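PDB 6KHR: formate-dependent phosphoribosylglycinamide formyltransferase from Mycobacterium tuberculosis H37Rv, which belongs to the ATP-grasp superfamily of enzymes and has an alpha/beta domain with a parallel sheet near its amino terminus. Local coordinates for residues A[28-33]-A[83-88]; A[36-41]-A[61-66]; A[53-58]-A[73-78]. One frame throughout, in Å; residues are numbered along the deposited sequence.

How the interactions relate
All three contacts belong to the amino-terminal alpha/beta domain, on and around its parallel sheet. Interactions 1 and 3 share one face: strands 28-32 and 51-56 are sheet neighbours, joined by L31 N to I53 O and V29 O to I53 N, and V84 of interaction 1 packs on V73 of interaction 3. Interaction 2 occupies the other face, where L31 meets S38 and L41. Interactions 2 and 3 are the more buried; interaction 1 is apolar inside but partly exposed at its arginine. Their chemistry follows place: strand-to-helix methionine packing in 1, close helix packing beside the second subunit in 2, and a backbone hydrogen bond beside a second methionine in 3.

Interaction 1. Residues A[28-33]-A[83-88]; sequences RVMLLG and AVIRRL
M30, in the first strand of the domain, reaches across to L88 and I85 on the helix that covers this face of the sheet; M30 and L88 make the tight part of the contact, and I85 is a looser flank. With CG anti to the backbone N (chi1 -175°) and the next bond also extended, the methionine stands well off its strand; a bend at chi3 (-72°) then turns the methyl CE toward the leucine. There M30 CE lies 3.5 Å from L88 CB and 3.6 Å from L88 CD2, the two side chains crossing at about a right angle. The sulfur takes the more distant partner, with M30 SD 4.3 Å from I85 CG1. Strand 28-32 and helical segment 83-88 run nearly antiparallel, at 167°, their axes 11.2 Å apart, a gap that the long, unbranched methionine spans.

The looser end is at R28, which is partly exposed. Its chain also leaves the strand on the helix side, and its guanidinium lies edge-on near the carbonyl of L88, but the modelled approach is too close to be trusted and the placement of the group is doubtful; a bond to Q89 O, just past the helix, is weak. P90 adds to the packing round M30, and L93 to that round I85. This is the layered packing of a beta-alpha-beta crossover, helix 78-88 linking strands 69-72 and 92-95. The chemistry implies a helix seated on the sheet by dispersion contacts inside, while the partly exposed arginine at the margin probably keeps its charge toward solvent.

Interaction 2. Residues A[36-41]-A[61-66]; sequences EPSREL and APAHRI
A63 sets its methyl group against the backbone of the neighbouring helix, between S38 and R39, and this small side chain lets the two helices come close. A63 CB is 3.9 Å from R39 CA and 3.7 Å from S38 OG; the axes of helices 36-41 and 62-66 approach to 8.0 Å at a shallow 26°. Toward the start of the helices, the E36 chain, bent at chi2, brings its carboxylate to the proline, with E36 OE2 3.8 Å from P62 CG. Further along, R39 and I66 cross at about a right angle. The arginine sends CG away from its own backbone N (chi1 173°) and continues extended as far as NE, so its aliphatic stem runs past the isoleucine, R39 CG lying 4.2 Å from I66 CG1. I66 CG2 sits near the guanidinium plane, at its edge.

The next shell fixes these groups. S38 OG is hydrogen-bonded to G33 O at the end of the first strand, which anchors the hydroxyl beside the alanine. R39 NH1 forms a salt bridge with E40 OE2 at 3.1 Å, and R39 NH2 bonds to Q46 OE1 of the second subunit, whose I66 also packs on I66 here. Within the chain, Q46 NE2 holds I66 O at the end of the weakly bonded helix. On the sheet side, S38 and L41 pack on L31, and A63 on A54, so both helices lie on the same face of the parallel sheet. The chemistry implies a division of labour: van der Waals contacts centred on the A63 methyl accompany the close approach, while the largely buried guanidinium, with its charge probably balanced by E40, carries the contact on into the subunit interface.

Interaction 3. Residues A[53-58]-A[73-78]; sequences IAVDGY and VTMTDA
Two different torsion patterns bring V55 and M75 together: the valine places CG1 opposite its backbone N (chi1 -179°), and the methionine stretches out from its loop before bending at chi3 (-66°). The bend lays the thioether across the end of the strand. M75 SD comes 3.9 Å from V55 CG1 and 3.7 Å from V55 O, and the methyl M75 CE ends 3.6 Å from D56 OD1. V55 CG1 is shared, since it also packs against V73 CG2 at 3.5 Å, the two valines crossing at a slant.

A single backbone hydrogen bond joins the segments. V73 N donates to D56 O over 2.8 Å, with an N-H...O angle of 153° and the donor somewhat tilted from the carbonyl plane. Next to it, the CA of G57 makes a CH...O contact of 3.4 Å to V73 O. D56 turns its CB away from the loop, yet OD1 lies beside the M75 methyl; OD2 accepts the N-H of S34, while the bond modelled from G57 N to OD1 is doubtfully short.

The bond from V73 prolongs the parallel pairing of strands 51-56 and 69-72, in which A54 bonds to Q69 and V71, by one step past the second strand's end. Strand 28-32 flanks strand 51-56 on its other edge, with M30 touching V55. Beyond the loop, D77 caps helix 78-88 through weak bonds to the N-H groups of E79 and E80, and V73 packs on V84 and E80, so the turn from edge strand to helix is fastened to both.

Interaction 1. Residues A[28-33]-A[83-88]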
# COMPACT_ATOMS: atom_id res chain seq x y z
N ARG A 28 11.46 17.42 0.96
CA ARG A 28 10.92 17.32 2.30
C ARG A 28 9.45 17.74 2.29
O ARG A 28 9.13 18.87 1.91
CB ARG A 28 11.72 18.16 3.29
CG ARG A 28 12.67 17.35 4.19
CD ARG A 28 13.83 18.19 4.74
NE ARG A 28 13.41 19.57 4.96
CZ ARG A 28 12.94 20.03 6.12
NH1 ARG A 28 12.84 19.22 7.17
NH2 ARG A 28 12.57 21.30 6.22
N VAL A 29 8.58 16.82 2.69
CA VAL A 29 7.14 17.04 2.74
C VAL A 29 6.76 17.10 4.21
O VAL A 29 7.30 16.36 5.03
CB VAL A 29 6.37 15.92 2.02
CG1 VAL A 29 4.88 16.24 1.94
CG2 VAL A 29 6.93 15.67 0.63
N MET A 30 5.85 18.00 4.54
CA MET A 30 5.38 18.14 5.91
C MET A 30 3.89 17.84 5.93
O MET A 30 3.13 18.41 5.15
CB MET A 30 5.68 19.54 6.46
CG MET A 30 5.33 19.71 7.92
SD MET A 30 5.61 21.37 8.56
CE MET A 30 7.39 21.43 8.63
N LEU A 31 3.48 16.96 6.83
CA LEU A 31 2.10 16.51 6.92
C LEU A 31 1.45 17.12 8.16
O LEU A 31 1.82 16.79 9.29
CB LEU A 31 2.03 14.98 6.98
CG LEU A 31 2.50 14.18 5.78
CD1 LEU A 31 2.35 12.72 6.10
CD2 LEU A 31 1.68 14.52 4.56
N LEU A 32 0.48 18.00 7.94
CA LEU A 32 -0.33 18.52 9.04
C LEU A 32 -1.43 17.51 9.35
O LEU A 32 -2.38 17.32 8.57
CB LEU A 32 -0.91 19.89 8.66
CG LEU A 32 -0.07 21.15 8.93
CD1 LEU A 32 1.42 20.87 9.02
CD2 LEU A 32 -0.34 22.22 7.87
N GLY A 33 -1.28 16.82 10.47
CA GLY A 33 -2.15 15.71 10.82
C GLY A 33 -1.35 14.42 10.76
O GLY A 33 -0.52 14.22 9.87
N ALA A 83 5.58 29.33 13.41
CA ALA A 83 6.98 29.19 13.79
C ALA A 83 7.52 27.84 13.36
O ALA A 83 8.62 27.75 12.80
CB ALA A 83 7.12 29.37 15.30
N VAL A 84 6.75 26.77 13.60
CA VAL A 84 7.15 25.42 13.24
C VAL A 84 7.45 25.31 11.76
O VAL A 84 8.40 24.63 11.34
CB VAL A 84 6.07 24.41 13.68
CG1 VAL A 84 6.14 23.14 12.86
CG2 VAL A 84 6.20 24.10 15.15
N ILE A 85 6.65 25.98 10.93
CA ILE A 85 6.86 25.85 9.50
C ILE A 85 8.07 26.67 9.08
O ILE A 85 8.81 26.27 8.18
CB ILE A 85 5.58 26.23 8.73
CG1 ILE A 85 4.38 25.43 9.27
CG2 ILE A 85 5.74 25.94 7.25
CD1 ILE A 85 3.03 25.73 8.62
N ARG A 86 8.31 27.79 9.75
CA ARG A 86 9.44 28.64 9.39
C ARG A 86 10.76 27.99 9.78
O ARG A 86 11.73 28.03 9.01
CB ARG A 86 9.28 30.01 10.07
CG ARG A 86 9.97 31.15 9.33
CD ARG A 86 9.33 31.39 7.97
NE ARG A 86 8.04 32.07 8.08
CZ ARG A 86 7.15 32.13 7.09
NH1 ARG A 86 7.42 31.53 5.94
NH2 ARG A 86 6.01 32.77 7.26
N ARG A 87 10.82 27.37 10.96
CA ARG A 87 12.05 26.72 11.39
C ARG A 87 12.40 25.57 10.46
O ARG A 87 13.50 25.53 9.89
CB ARG A 87 11.91 26.22 12.83
CG ARG A 87 13.23 25.78 13.45
CD ARG A 87 13.04 24.81 14.60
NE ARG A 87 12.20 25.35 15.67
CZ ARG A 87 12.66 25.90 16.79
NH1 ARG A 87 13.97 25.98 17.00
NH2 ARG A 87 11.82 26.35 17.71
N LEU A 88 11.47 24.64 10.27
CA LEU A 88 11.73 23.45 9.46
C LEU A 88 11.89 23.80 7.99
O LEU A 88 12.78 23.27 7.31
CB LEU A 88 10.62 22.43 9.67
CG LEU A 88 10.78 21.52 10.90
CD1 LEU A 88 10.35 22.20 12.18
CD2 LEU A 88 10.03 20.23 10.72

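Interaction 2. Residues A[36-41]-A[61-66]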
# COMPACT_ATOMS: atom_id res chain seq x y z
N GLU A 36 -4.57 7.96 10.86
CA GLU A 36 -4.31 6.70 10.14
C GLU A 36 -3.89 6.90 8.69
O GLU A 36 -2.85 6.39 8.36
CB GLU A 36 -5.31 5.60 10.43
CG GLU A 36 -4.97 4.91 11.73
CD GLU A 36 -5.64 5.51 12.95
OE1 GLU A 36 -6.41 6.45 12.77
OE2 GLU A 36 -5.38 5.03 14.05
N PRO A 37 -4.61 7.65 7.63
CA PRO A 37 -4.28 7.89 6.21
C PRO A 37 -3.03 8.72 6.05
O PRO A 37 -2.32 8.59 5.04
CB PRO A 37 -5.52 8.62 5.67
CG PRO A 37 -6.60 8.34 6.64
CD PRO A 37 -5.92 8.24 7.97
N SER A 38 -2.74 9.57 7.04
CA SER A 38 -1.46 10.25 7.11
C SER A 38 -0.29 9.26 7.15
O SER A 38 0.78 9.54 6.61
CB SER A 38 -1.46 11.17 8.34
OG SER A 38 -0.37 12.06 8.33
N ARG A 39 -0.49 8.09 7.76
CA ARG A 39 0.61 7.12 7.82
C ARG A 39 0.85 6.47 6.47
O ARG A 39 2.01 6.32 6.05
CB ARG A 39 0.33 6.05 8.89
CG ARG A 39 1.36 4.93 8.87
CD ARG A 39 1.03 3.76 9.81
NE ARG A 39 1.98 2.66 9.63
CZ ARG A 39 1.74 1.58 8.88
NH1 ARG A 39 0.57 1.45 8.26
NH2 ARG A 39 2.66 0.64 8.77
N GLU A 40 -0.21 6.08 5.78
CA GLU A 40 -0.05 5.43 4.48
C GLU A 40 0.53 6.41 3.46
O GLU A 40 1.47 6.07 2.73
CB GLU A 40 -1.40 4.86 4.02
CG GLU A 40 -2.10 4.00 5.06
CD GLU A 40 -1.56 2.57 5.11
OE1 GLU A 40 -1.05 2.10 4.08
OE2 GLU A 40 -1.63 1.93 6.19
N LEU A 41 -0.03 7.62 3.39
CA LEU A 41 0.56 8.67 2.57
C LEU A 41 2.05 8.81 2.86
O LEU A 41 2.85 9.04 1.94
CB LEU A 41 -0.17 10.00 2.81
CG LEU A 41 0.41 11.21 2.07
CD1 LEU A 41 0.52 10.92 0.59
CD2 LEU A 41 -0.34 12.55 2.31
N ALA A 61 1.21 9.93 17.69
CA ALA A 61 0.24 9.81 16.61
C ALA A 61 0.71 8.79 15.57
O ALA A 61 1.91 8.53 15.46
CB ALA A 61 0.02 11.17 15.96
N PRO A 62 -0.21 8.18 14.81
CA PRO A 62 0.18 7.07 13.92
C PRO A 62 1.31 7.34 12.94
O PRO A 62 2.23 6.52 12.83
CB PRO A 62 -1.14 6.75 13.18
CG PRO A 62 -2.20 7.11 14.16
CD PRO A 62 -1.68 8.29 14.96
N ALA A 63 1.28 8.47 12.21
CA ALA A 63 2.36 8.74 11.26
C ALA A 63 3.67 9.12 11.93
O ALA A 63 4.72 9.07 11.29
CB ALA A 63 1.93 9.83 10.27
N HIS A 64 3.64 9.50 13.22
CA HIS A 64 4.87 9.76 13.96
C HIS A 64 5.79 8.55 13.98
O HIS A 64 7.02 8.71 13.96
CB HIS A 64 4.55 10.16 15.41
CG HIS A 64 4.03 11.55 15.56
ND1 HIS A 64 3.65 12.33 14.49
CD2 HIS A 64 3.83 12.32 16.66
CE1 HIS A 64 3.24 13.51 14.92
NE2 HIS A 64 3.34 13.53 16.24
N ARG A 65 5.22 7.34 13.99
CA ARG A 65 6.01 6.13 14.24
C ARG A 65 6.95 5.82 13.08
O ARG A 65 8.08 5.36 13.29
CB ARG A 65 5.09 4.95 14.52
CG ARG A 65 5.53 4.04 15.67
CD ARG A 65 6.85 3.29 15.38
NE ARG A 65 7.76 3.27 16.53
CZ ARG A 65 8.94 3.88 16.59
NH1 ARG A 65 9.39 4.57 15.54
NH2 ARG A 65 9.68 3.80 17.69
N ILE A 66 6.51 6.06 11.85
CA ILE A 66 7.32 5.73 10.69
C ILE A 66 7.82 6.95 9.96
O ILE A 66 8.55 6.82 8.97
CB ILE A 66 6.57 4.79 9.73
CG1 ILE A 66 5.49 5.55 8.95
CG2 ILE A 66 6.01 3.57 10.49
CD1 ILE A 66 5.88 5.85 7.51

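Interaction 3. Residues A[53-58]-A[73-78]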
# COMPACT_ATOMS: atom_id res chain seq x y z
N ILE A 53 7.97 14.88 7.42
CA ILE A 53 7.79 15.38 8.77
C ILE A 53 6.32 15.22 9.12
O ILE A 53 5.45 15.74 8.41
CB ILE A 53 8.22 16.85 8.86
CG1 ILE A 53 9.64 17.02 8.33
CG2 ILE A 53 8.05 17.39 10.27
CD1 ILE A 53 9.85 18.34 7.61
N ALA A 54 6.03 14.52 10.21
CA ALA A 54 4.66 14.35 10.67
C ALA A 54 4.40 15.26 11.86
O ALA A 54 5.08 15.18 12.89
CB ALA A 54 4.36 12.89 11.03
N VAL A 55 3.41 16.14 11.72
CA VAL A 55 3.04 17.12 12.73
C VAL A 55 1.67 16.75 13.27
O VAL A 55 0.77 16.38 12.50
CB VAL A 55 3.03 18.55 12.15
CG1 VAL A 55 2.67 19.54 13.23
CG2 VAL A 55 4.38 18.89 11.52
N ASP A 56 1.51 16.84 14.59
CA ASP A 56 0.19 16.69 15.19
C ASP A 56 0.21 17.34 16.58
O ASP A 56 1.24 17.86 17.02
CB ASP A 56 -0.24 15.23 15.26
CG ASP A 56 -1.75 15.07 15.25
OD1 ASP A 56 -2.43 15.94 15.85
OD2 ASP A 56 -2.25 14.10 14.63
N GLY A 57 -0.95 17.31 17.24
CA GLY A 57 -1.11 17.88 18.57
C GLY A 57 -0.55 17.07 19.73
O GLY A 57 0.07 17.65 20.62
N TYR A 58 -0.76 15.75 19.73
CA TYR A 58 -0.40 14.85 20.82
C TYR A 58 0.84 14.04 20.46
O TYR A 58 1.39 14.13 19.36
CB TYR A 58 -1.58 13.93 21.17
CG TYR A 58 -2.04 13.04 20.03
CD1 TYR A 58 -2.72 13.57 18.94
CD2 TYR A 58 -1.80 11.67 20.05
CE1 TYR A 58 -3.15 12.77 17.90
CE2 TYR A 58 -2.23 10.85 19.00
CZ TYR A 58 -2.90 11.41 17.94
OH TYR A 58 -3.33 10.61 16.90
N VAL A 73 2.75 20.08 17.86
CA VAL A 73 2.33 21.45 18.05
C VAL A 73 0.82 21.49 18.04
O VAL A 73 0.17 20.73 17.32
CB VAL A 73 2.87 22.43 16.98
CG1 VAL A 73 3.83 23.43 17.62
CG2 VAL A 73 3.51 21.67 15.84
N THR A 74 0.25 22.38 18.85
CA THR A 74 -1.17 22.67 18.71
C THR A 74 -1.35 23.34 17.36
O THR A 74 -1.07 24.52 17.20
CB THR A 74 -1.66 23.55 19.85
OG1 THR A 74 -1.20 23.01 21.09
CG2 THR A 74 -3.18 23.61 19.86
N MET A 75 -1.76 22.56 16.37
CA MET A 75 -1.85 23.08 15.01
C MET A 75 -2.93 24.14 14.87
O MET A 75 -2.86 24.98 13.96
CB MET A 75 -2.07 21.93 14.04
CG MET A 75 -0.98 20.89 14.15
SD MET A 75 -1.18 19.54 13.00
CE MET A 75 -2.70 18.80 13.63
N THR A 76 -3.93 24.11 15.75
CA THR A 76 -4.94 25.16 15.86
C THR A 76 -4.39 26.40 16.58
O THR A 76 -5.11 27.02 17.36
CB THR A 76 -6.16 24.61 16.58
OG1 THR A 76 -5.80 24.24 17.91
CG2 THR A 76 -6.69 23.36 15.87
N ASP A 77 -3.13 26.74 16.35
CA ASP A 77 -2.51 27.92 16.93
C ASP A 77 -1.69 28.59 15.84
O ASP A 77 -0.66 28.05 15.42
CB ASP A 77 -1.63 27.56 18.13
CG ASP A 77 -1.20 28.77 18.94
OD1 ASP A 77 -1.01 29.86 18.35
OD2 ASP A 77 -1.06 28.63 20.17
N ALA A 78 -2.14 29.76 15.39
CA ALA A 78 -1.56 30.36 14.19
C ALA A 78 -0.12 30.78 14.43
O ALA A 78 0.71 30.66 13.53
CB ALA A 78 -2.41 31.55 13.74